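Local coordinates for Rbsd/fucu transport protein family protein (Streptococcus pneumoniae, PDB 4A34) that probably speeds the interconversion of the alpha and beta anomers of L-fucose, working as a decameric sugar mutarotase of the RbsD/FucU family, at residues 8-13 against 43-48; 26-31 against 120-125; 49-54 against 87-92. One frame throughout, in Å; residues are numbered along the deposited sequence.

Contact 1: 8-13 against 43-48. With K (potassium ion), chain B.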
loop_
_atom_site.group_PDB
_atom_site.type_symbol
_atom_site.label_atom_id
_atom_site.label_comp_id
_atom_site.label_asym_id
_atom_site.label_seq_id
_atom_site.Cartn_x
_atom_site.Cartn_y
_atom_site.Cartn_z
ATOM N N ASN I 8 12.623 -21.748 18.809
ATOM C CA ASN I 8 13.412 -20.570 18.434
ATOM C C ASN I 8 13.255 -20.203 16.946
ATOM O O ASN I 8 13.988 -19.369 16.406
ATOM C CB ASN I 8 14.884 -20.761 18.811
ATOM C CG ASN I 8 15.481 -22.013 18.208
ATOM O OD1 ASN I 8 14.771 -22.832 17.616
ATOM N ND2 ASN I 8 16.797 -22.175 18.358
ATOM N N ILE I 9 12.287 -20.835 16.292
ATOM C CA ILE I 9 11.916 -20.468 14.938
ATOM C C ILE I 9 10.661 -19.613 15.001
ATOM O O ILE I 9 9.577 -20.110 15.305
ATOM C CB ILE I 9 11.730 -21.704 14.032
ATOM C CG1 ILE I 9 13.070 -22.427 13.892
ATOM C CG2 ILE I 9 11.181 -21.293 12.658
ATOM C CD1 ILE I 9 13.128 -23.469 12.797
ATOM N N SER I 10 10.837 -18.323 14.730
ATOM C CA SER I 10 9.765 -17.330 14.768
ATOM C C SER I 10 8.677 -17.608 13.731
ATOM O O SER I 10 8.921 -18.313 12.750
ATOM C CB SER I 10 10.353 -15.941 14.522
ATOM O OG SER I 10 10.447 -15.674 13.132
ATOM N N PRO I 11 7.474 -17.045 13.931
ATOM C CA PRO I 11 6.359 -17.239 12.996
ATOM C C PRO I 11 6.658 -16.874 11.531
ATOM O O PRO I 11 6.266 -17.616 10.632
ATOM C CB PRO I 11 5.275 -16.329 13.573
ATOM C CG PRO I 11 5.550 -16.339 15.039
ATOM C CD PRO I 11 7.035 -16.366 15.164
ATOM N N ASP I 12 7.335 -15.750 11.288
ATOM C CA ASP I 12 7.660 -15.364 9.916
ATOM C C ASP I 12 8.784 -16.217 9.329
ATOM O O ASP I 12 8.673 -16.684 8.190
ATOM C CB ASP I 12 7.966 -13.871 9.773
ATOM C CG ASP I 12 7.760 -13.367 8.336
ATOM O OD1 ASP I 12 6.817 -13.844 7.647
ATOM O OD2 ASP I 12 8.542 -12.492 7.891
ATOM N N LEU I 13 9.840 -16.458 10.111
ATOM C CA LEU I 13 10.915 -17.361 9.676
ATOM C C LEU I 13 10.388 -18.728 9.209
ATOM O O LEU I 13 10.822 -19.234 8.177
ATOM C CB LEU I 13 12.008 -17.529 10.751
ATOM C CG LEU I 13 13.081 -18.594 10.462
ATOM C CD1 LEU I 13 13.901 -18.251 9.223
ATOM C CD2 LEU I 13 13.999 -18.829 11.653
ATOM N N ILE I 43 14.042 -10.904 7.927
ATOM C CA ILE I 43 13.483 -11.452 9.149
ATOM C C ILE I 43 14.401 -11.038 10.290
ATOM O O ILE I 43 15.607 -11.269 10.222
ATOM C CB ILE I 43 13.395 -12.974 9.083
ATOM C CG1 ILE I 43 12.476 -13.388 7.933
ATOM C CG2 ILE I 43 12.881 -13.550 10.411
ATOM C CD1 ILE I 43 12.948 -14.614 7.212
ATOM N N ARG I 44 13.847 -10.408 11.323
ATOM C CA ARG I 44 14.661 -10.002 12.458
ATOM C C ARG I 44 14.504 -10.973 13.623
ATOM O O ARG I 44 13.415 -11.142 14.163
ATOM C CB ARG I 44 14.343 -8.566 12.915
ATOM C CG ARG I 44 14.656 -7.464 11.912
ATOM C CD ARG I 44 14.967 -6.149 12.624
ATOM N NE ARG I 44 16.328 -6.163 13.162
ATOM C CZ ARG I 44 17.396 -5.680 12.533
ATOM N NH1 ARG I 44 17.272 -5.105 11.342
ATOM N NH2 ARG I 44 18.589 -5.761 13.101
ATOM N N CYS I 45 15.609 -11.597 14.013
ATOM C CA CYS I 45 15.661 -12.441 15.199
ATOM C C CYS I 45 16.751 -11.944 16.161
ATOM O O CYS I 45 17.634 -12.700 16.584
ATOM C CB CYS I 45 15.872 -13.884 14.781
ATOM S SG CYS I 45 14.468 -14.493 13.844
ATOM N N ASP I 46 16.662 -10.658 16.500
ATOM C CA ASP I 46 17.694 -9.964 17.279
ATOM C C ASP I 46 18.059 -10.639 18.608
ATOM O O ASP I 46 19.138 -10.387 19.152
ATOM C CB ASP I 46 17.284 -8.507 17.518
ATOM C CG ASP I 46 17.262 -7.691 16.239
ATOM O OD1 ASP I 46 18.341 -7.470 15.650
ATOM O OD2 ASP I 46 16.166 -7.262 15.827
ATOM N N GLY I 47 17.169 -11.489 19.124
ATOM C CA GLY I 47 17.385 -12.124 20.425
ATOM C C GLY I 47 17.972 -13.526 20.386
ATOM O O GLY I 47 18.154 -14.155 21.427
ATOM N N VAL I 48 18.265 -14.014 19.184
ATOM C CA VAL I 48 18.744 -15.382 18.985
ATOM C C VAL I 48 20.215 -15.456 18.527
ATOM O O VAL I 48 20.683 -14.647 17.713
ATOM C CB VAL I 48 17.856 -16.141 17.978
ATOM C CG1 VAL I 48 18.071 -17.655 18.102
ATOM C CG2 VAL I 48 16.374 -15.795 18.191
HETATM K K K B . 11.670 -9.995 15.633
HETATM O O HOH W 1 13.904 -8.482 16.772
HETATM O O HOH W 2 9.840 -8.967 13.575
HETATM O O HOH W 3 10.624 -12.628 16.444
#

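Contact 2: 26-31 against 120-125. With FUL (beta-L-fucopyranose), chain C.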
loop_
_atom_site.group_PDB
_atom_site.type_symbol
_atom_site.label_atom_id
_atom_site.label_comp_id
_atom_site.label_asym_id
_atom_site.label_seq_id
_atom_site.Cartn_x
_atom_site.Cartn_y
_atom_site.Cartn_z
ATOM N N ILE I 26 19.332 -18.948 2.213
ATOM C CA ILE I 26 18.971 -18.098 3.344
ATOM C C ILE I 26 20.202 -17.795 4.178
ATOM O O ILE I 26 20.998 -18.688 4.459
ATOM C CB ILE I 26 17.845 -18.715 4.235
ATOM C CG1 ILE I 26 17.536 -17.778 5.419
ATOM C CG2 ILE I 26 18.212 -20.131 4.677
ATOM C CD1 ILE I 26 16.414 -18.199 6.289
ATOM N N VAL I 27 20.338 -16.533 4.575
ATOM C CA VAL I 27 21.508 -16.066 5.299
ATOM C C VAL I 27 21.199 -15.903 6.772
ATOM O O VAL I 27 20.241 -15.226 7.150
ATOM C CB VAL I 27 22.033 -14.724 4.738
ATOM C CG1 VAL I 27 23.293 -14.301 5.460
ATOM C CG2 VAL I 27 22.308 -14.831 3.243
ATOM N N LEU I 28 22.016 -16.535 7.607
ATOM C CA LEU I 28 21.921 -16.336 9.035
ATOM C C LEU I 28 22.959 -15.280 9.361
ATOM O O LEU I 28 24.157 -15.562 9.426
ATOM C CB LEU I 28 22.157 -17.653 9.792
ATOM C CG LEU I 28 21.350 -18.881 9.320
ATOM C CD1 LEU I 28 21.704 -20.156 10.093
ATOM C CD2 LEU I 28 19.845 -18.645 9.393
ATOM N N ALA I 29 22.500 -14.045 9.519
ATOM C CA ALA I 29 23.404 -12.917 9.680
ATOM C C ALA I 29 23.698 -12.621 11.145
ATOM O O ALA I 29 22.803 -12.701 11.989
ATOM C CB ALA I 29 22.831 -11.697 8.999
ATOM N N ASP I 30 24.945 -12.267 11.445
ATOM C CA ASP I 30 25.309 -11.913 12.810
ATOM C C ASP I 30 25.014 -10.444 13.107
ATOM O O ASP I 30 24.749 -9.664 12.197
ATOM C CB ASP I 30 26.765 -12.301 13.136
ATOM C CG ASP I 30 27.816 -11.475 12.375
ATOM O OD1 ASP I 30 27.635 -10.252 12.147
ATOM O OD2 ASP I 30 28.863 -12.066 12.034
ATOM N N ALA I 31 25.086 -10.074 14.383
ATOM C CA ALA I 31 24.646 -8.759 14.852
ATOM C C ALA I 31 25.299 -7.595 14.129
ATOM O O ALA I 31 24.687 -6.547 13.971
ATOM C CB ALA I 31 24.865 -8.634 16.347
ATOM N N ALA I 120 16.184 -14.812 1.758
ATOM C CA ALA I 120 16.011 -14.047 2.978
ATOM C C ALA I 120 17.275 -13.988 3.820
ATOM O O ALA I 120 18.112 -14.914 3.820
ATOM C CB ALA I 120 14.864 -14.605 3.800
ATOM N N ILE I 121 17.404 -12.878 4.535
ATOM C CA ILE I 121 18.410 -12.757 5.563
ATOM C C ILE I 121 17.686 -12.645 6.895
ATOM O O ILE I 121 16.732 -11.864 7.034
ATOM C CB ILE I 121 19.314 -11.526 5.338
ATOM C CG1 ILE I 121 19.983 -11.593 3.951
ATOM C CG2 ILE I 121 20.322 -11.390 6.490
ATOM C CD1 ILE I 121 20.950 -10.466 3.645
ATOM N N VAL I 122 18.121 -13.450 7.858
ATOM C CA VAL I 122 17.696 -13.281 9.245
ATOM C C VAL I 122 18.801 -12.618 10.075
ATOM O O VAL I 122 19.911 -13.128 10.168
ATOM C CB VAL I 122 17.189 -14.614 9.891
ATOM C CG1 VAL I 122 17.970 -15.792 9.402
ATOM C CG2 VAL I 122 17.213 -14.542 11.403
ATOM N N ALA I 123 18.484 -11.458 10.637
ATOM C CA ALA I 123 19.374 -10.768 11.558
ATOM C C ALA I 123 19.275 -11.413 12.943
ATOM O O ALA I 123 18.205 -11.464 13.542
ATOM C CB ALA I 123 19.024 -9.291 11.627
ATOM N N THR I 124 20.394 -11.915 13.444
ATOM C CA THR I 124 20.403 -12.569 14.742
ATOM C C THR I 124 21.087 -11.680 15.778
ATOM O O THR I 124 21.509 -10.566 15.466
ATOM C CB THR I 124 21.112 -13.922 14.664
ATOM O OG1 THR I 124 22.513 -13.695 14.483
ATOM C CG2 THR I 124 20.559 -14.773 13.508
ATOM N N GLY I 125 21.183 -12.173 17.010
ATOM C CA GLY I 125 21.807 -11.425 18.093
ATOM C C GLY I 125 23.242 -11.842 18.333
ATOM O O GLY I 125 23.858 -11.420 19.310
HETATM C C1 FUL C . 30.971 -7.892 8.824
HETATM C C2 FUL C . 30.302 -8.676 9.960
HETATM O O2 FUL C . 29.202 -9.434 9.509
HETATM C C3 FUL C . 31.347 -9.626 10.539
HETATM O O3 FUL C . 30.836 -10.335 11.635
HETATM C C4 FUL C . 32.577 -8.848 10.973
HETATM O O4 FUL C . 32.191 -7.945 11.975
HETATM C C5 FUL C . 33.110 -8.067 9.778
HETATM C C6 FUL C . 34.403 -7.341 10.124
HETATM O O5 FUL C . 32.085 -7.180 9.342
HETATM O O1 FUL C . 30.085 -6.994 8.206
#

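Contact 3: 49-54 against 87-92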
loop_
_atom_site.group_PDB
_atom_site.type_symbol
_atom_site.label_atom_id
_atom_site.label_comp_id
_atom_site.label_asym_id
_atom_site.label_seq_id
_atom_site.Cartn_x
_atom_site.Cartn_y
_atom_site.Cartn_z
ATOM N N ASN I 49 20.932 -16.431 19.083
ATOM C CA ASN I 49 22.303 -16.744 18.692
ATOM C C ASN I 49 22.250 -17.785 17.578
ATOM O O ASN I 49 21.299 -18.576 17.510
ATOM C CB ASN I 49 23.108 -17.260 19.901
ATOM C CG ASN I 49 23.430 -16.158 20.918
ATOM O OD1 ASN I 49 23.683 -15.008 20.549
ATOM N ND2 ASN I 49 23.441 -16.514 22.200
ATOM N N ILE I 50 23.262 -17.786 16.712
ATOM C CA ILE I 50 23.211 -18.557 15.463
ATOM C C ILE I 50 23.318 -20.085 15.601
ATOM O O ILE I 50 22.573 -20.786 14.922
ATOM C CB ILE I 50 24.189 -18.001 14.382
ATOM C CG1 ILE I 50 23.794 -16.561 14.020
ATOM C CG2 ILE I 50 24.209 -18.910 13.143
ATOM C CD1 ILE I 50 24.755 -15.802 13.106
ATOM N N PRO I 51 24.230 -20.606 16.463
ATOM C CA PRO I 51 24.282 -22.072 16.627
ATOM C C PRO I 51 22.942 -22.688 17.031
ATOM O O PRO I 51 22.570 -23.739 16.506
ATOM C CB PRO I 51 25.345 -22.298 17.729
ATOM C CG PRO I 51 25.760 -20.949 18.212
ATOM C CD PRO I 51 25.336 -19.937 17.181
ATOM N N GLU I 52 22.225 -22.025 17.940
ATOM C CA GLU I 52 20.864 -22.432 18.308
ATOM C C GLU I 52 19.957 -22.456 17.076
ATOM O O GLU I 52 19.282 -23.452 16.809
ATOM C CB GLU I 52 20.267 -21.497 19.371
ATOM C CG GLU I 52 20.882 -21.609 20.765
ATOM C CD GLU I 52 21.936 -20.543 21.031
ATOM O OE1 GLU I 52 23.026 -20.597 20.408
ATOM O OE2 GLU I 52 21.677 -19.661 21.880
ATOM N N LEU I 53 19.964 -21.363 16.319
ATOM C CA LEU I 53 19.138 -21.251 15.123
ATOM C C LEU I 53 19.542 -22.235 14.014
ATOM O O LEU I 53 18.680 -22.735 13.282
ATOM C CB LEU I 53 19.162 -19.806 14.597
ATOM C CG LEU I 53 18.079 -19.403 13.598
ATOM C CD1 LEU I 53 16.714 -19.657 14.184
ATOM C CD2 LEU I 53 18.223 -17.939 13.225
ATOM N N LEU I 54 20.846 -22.507 13.906
ATOM C CA LEU I 54 21.387 -23.402 12.875
ATOM C C LEU I 54 20.919 -24.850 13.070
ATOM O O LEU I 54 20.607 -25.554 12.107
ATOM C CB LEU I 54 22.922 -23.329 12.851
ATOM C CG LEU I 54 23.699 -24.261 11.909
ATOM C CD1 LEU I 54 23.331 -24.019 10.435
ATOM C CD2 LEU I 54 25.189 -24.105 12.125
ATOM N N GLY I 87 34.124 -23.885 14.594
ATOM C CA GLY I 87 34.141 -25.241 15.153
ATOM C C GLY I 87 32.749 -25.669 15.584
ATOM O O GLY I 87 32.261 -26.739 15.198
ATOM N N THR I 88 32.112 -24.807 16.375
ATOM C CA THR I 88 30.729 -24.982 16.814
ATOM C C THR I 88 29.792 -25.276 15.636
ATOM O O THR I 88 28.968 -26.200 15.705
ATOM C CB THR I 88 30.231 -23.729 17.560
ATOM O OG1 THR I 88 31.302 -23.170 18.333
ATOM C CG2 THR I 88 29.072 -24.073 18.466
ATOM N N TYR I 89 29.935 -24.494 14.560
ATOM C CA TYR I 89 29.163 -24.701 13.333
ATOM C C TYR I 89 29.482 -26.040 12.692
ATOM O O TYR I 89 28.576 -26.759 12.264
ATOM C CB TYR I 89 29.426 -23.597 12.298
ATOM C CG TYR I 89 28.915 -22.221 12.650
ATOM C CD1 TYR I 89 27.888 -22.038 13.572
ATOM C CD2 TYR I 89 29.465 -21.097 12.053
ATOM C CE1 TYR I 89 27.426 -20.763 13.888
ATOM C CE2 TYR I 89 29.010 -19.830 12.360
ATOM C CZ TYR I 89 27.998 -19.671 13.277
ATOM O OH TYR I 89 27.561 -18.413 13.574
ATOM N N ARG I 90 30.777 -26.350 12.611
ATOM C CA ARG I 90 31.241 -27.588 11.981
ATOM C C ARG I 90 30.732 -28.821 12.731
ATOM O O ARG I 90 30.230 -29.758 12.107
ATOM C CB ARG I 90 32.769 -27.596 11.802
ATOM C CG ARG I 90 33.225 -26.855 10.547
ATOM C CD ARG I 90 34.693 -27.068 10.242
ATOM N NE ARG I 90 35.542 -26.303 11.146
ATOM C CZ ARG I 90 36.146 -25.163 10.829
ATOM N NH1 ARG I 90 36.013 -24.647 9.605
ATOM N NH2 ARG I 90 36.891 -24.538 11.741
ATOM N N GLN I 91 30.833 -28.781 14.063
ATOM C CA GLN I 91 30.228 -29.784 14.957
ATOM C C GLN I 91 28.738 -30.003 14.671
ATOM O O GLN I 91 28.257 -31.138 14.624
ATOM C CB GLN I 91 30.347 -29.336 16.412
ATOM C CG GLN I 91 31.737 -29.330 16.999
ATOM C CD GLN I 91 31.738 -28.853 18.444
ATOM O OE1 GLN I 91 30.863 -28.085 18.868
ATOM N NE2 GLN I 91 32.722 -29.309 19.211
ATOM N N MET I 92 28.020 -28.891 14.515
ATOM C CA MET I 92 26.587 -28.871 14.300
ATOM C C MET I 92 26.254 -29.498 12.947
ATOM O O MET I 92 25.435 -30.408 12.867
ATOM C CB MET I 92 26.107 -27.414 14.347
ATOM C CG MET I 92 24.658 -27.193 14.741
ATOM S SD MET I 92 24.483 -26.536 16.409
ATOM C CE MET I 92 24.320 -28.049 17.366
#

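Contact 1: 8-13 against 43-48
I43 meets the start of helix 11-19 through two of its branches. I43 CG2 lies 4.1 Å from L13 CB, an apolar touch, while I43 CG1 lies 4.0 Å from D12 OD2, the aspartate and isoleucine side chains crossing at a slant. CG2 of I43 points away from the backbone N and CG1 away from the carbonyl carbon (chi1 -61°), which splits the residue between its two helix neighbours. The third meeting is looser: S10 OG stands 4.3 Å from C45 SG, with the methyl CG2 of I43 at a similar range.

S10 is the N-cap of the helix. S10 OG accepts from L13 N at 3.2 Å with a fairly straight N-H...O angle of 160°, so the hydroxyl that faces strand 42-45 also closes the first turn. On the strand side, a type I turn from C45 to V48 reverses the chain. Just before it, R44 turns away from the helix and grips D46 side-on: R44 NE bonds D46 OD2 at 2.9 Å and R44 NH2 bonds D46 OD1 at 3.1 Å, both through syn lone pairs and nearly in the guanidinium plane. D46 OD2 also takes a bond from a water that coordinates the potassium ion.

That ion is bound by R44 O at 2.5 Å, and R44 O of a second subunit binds it too, with P11 and D46 packing across the same interface. The chemistry is thus divided: within the subunit, mainly apolar van der Waals contact round I43 joins the helix start to the strand, while potassium, bound by R44 O of both chains, joins two subunits of the decamer.

Contact 2: 26-31 against 120-125
Strands 26-29 and 120-124 are a parallel pair inside the mixed sheet of the RbsD/FucU fold, and the first of them leads straight into the fucose pocket. V27 N bonds A120 O at 2.9 Å, V27 O takes V122 N, and A29 N bonds V122 O at 2.8 Å, which fixes V27 opposite I121 and A29 opposite A123.

The ladder ends on A29 O, held by two donors of T124. The backbone N and OG1 approach from opposite faces of the carbonyl plane, T124 OG1 2.7 Å from A29 O; chi1 of 71° sets this hydroxyl between T124's own N and carbonyl carbon. On one face of the sheet L28 and V122 lie side by side, CD2 of L28 only 3.4 Å from V122 CG1. On the other, I121 CG1 rests against V27 CB and I121 CG2 sits 3.6 Å from A29 CB.

Immediately past the strand, D30 turns its carboxylate to beta-L-fucopyranose. D30 OD2 accepts from fucose O3 at 2.7 Å and D30 OD1 from fucose O2 at 3.2 Å, while A131 N also bonds OD2. H22 of another subunit holds the same sugar.

Strand 42-45 flanks 120-124, and strand 133-136 runs antiparallel beyond 25-29. Helix 50-60 covers L28 and T124, whereas helix 35-38 lies over A29, I121 and A123.

Contact 3: 49-54 against 87-92
Y89 reaches from helix 85-93 across to the N-terminal part of helix 50-60, its ring meeting three residues there. The CB-CG bond leaves opposite the backbone carbonyl carbon (chi1 -68°), which carries the ring out toward the other helix. On the ring, Y89 CD1 is the first atom to touch, 3.7 Å from L54 CD2, which comes in obliquely, as does I50 CG2, 3.8 Å from Y89 CE1. P51 CD approaches Y89 CE1 at the edge, near the ring plane, at 4.0 Å. CZ is also close to I50 CG2. At the tip, Y89 OH lies 3.4 Å from I50 CG2 and almost as near I50 CB. The hydroxyl has its polar partner in A131 O, a hydrogen bond that ties this end of the ring to the loop before strand 133-136.

The two short segments run nearly parallel, 13° apart, with their axes 10.2 Å from each other at closest approach. At this spacing the helices meet through side chains, and I133 of strand 133-136 lies against I50, L54 and Y89 alike, so the pair rests on the sheet of the RbsD/FucU fold.

One turn after Y89, M92 extends the contact. M92 CG and L54 CD2 are 4.1 Å apart, the two side chains sliding past each other in opposite directions. Bends at chi2 and chi3 then bring M92 SD to within 3.4 Å of P51 O. Toward the start of helix 85-93, T88 CG2 meets the proline ring at P51 CB.

How the contacts relate
Contacts 1 and 2 share the sheet: strands 42-45 and 120-124 are neighbours in it, and the centres of the two contacts lie about 9 Å apart. C45 N probably bonds A123 O, and V48 O probably bonds G125 N. Contact 3 sits about 13 Å from contact 2 and 16 Å from contact 1, centre to centre. Helix 50-60 follows strand 42-45 in the chain, and I50 packs on T124 while L53 touches L13. Along the sequence, contacts 1 and 2 interlock, whereas contact 3 is nested within the loop closed by contact 2. One sheet thus carries both the edge strand that binds the potassium shared with a second subunit and the strand that leads to D30 in the fucose pocket, with helix 50-60 packing against it.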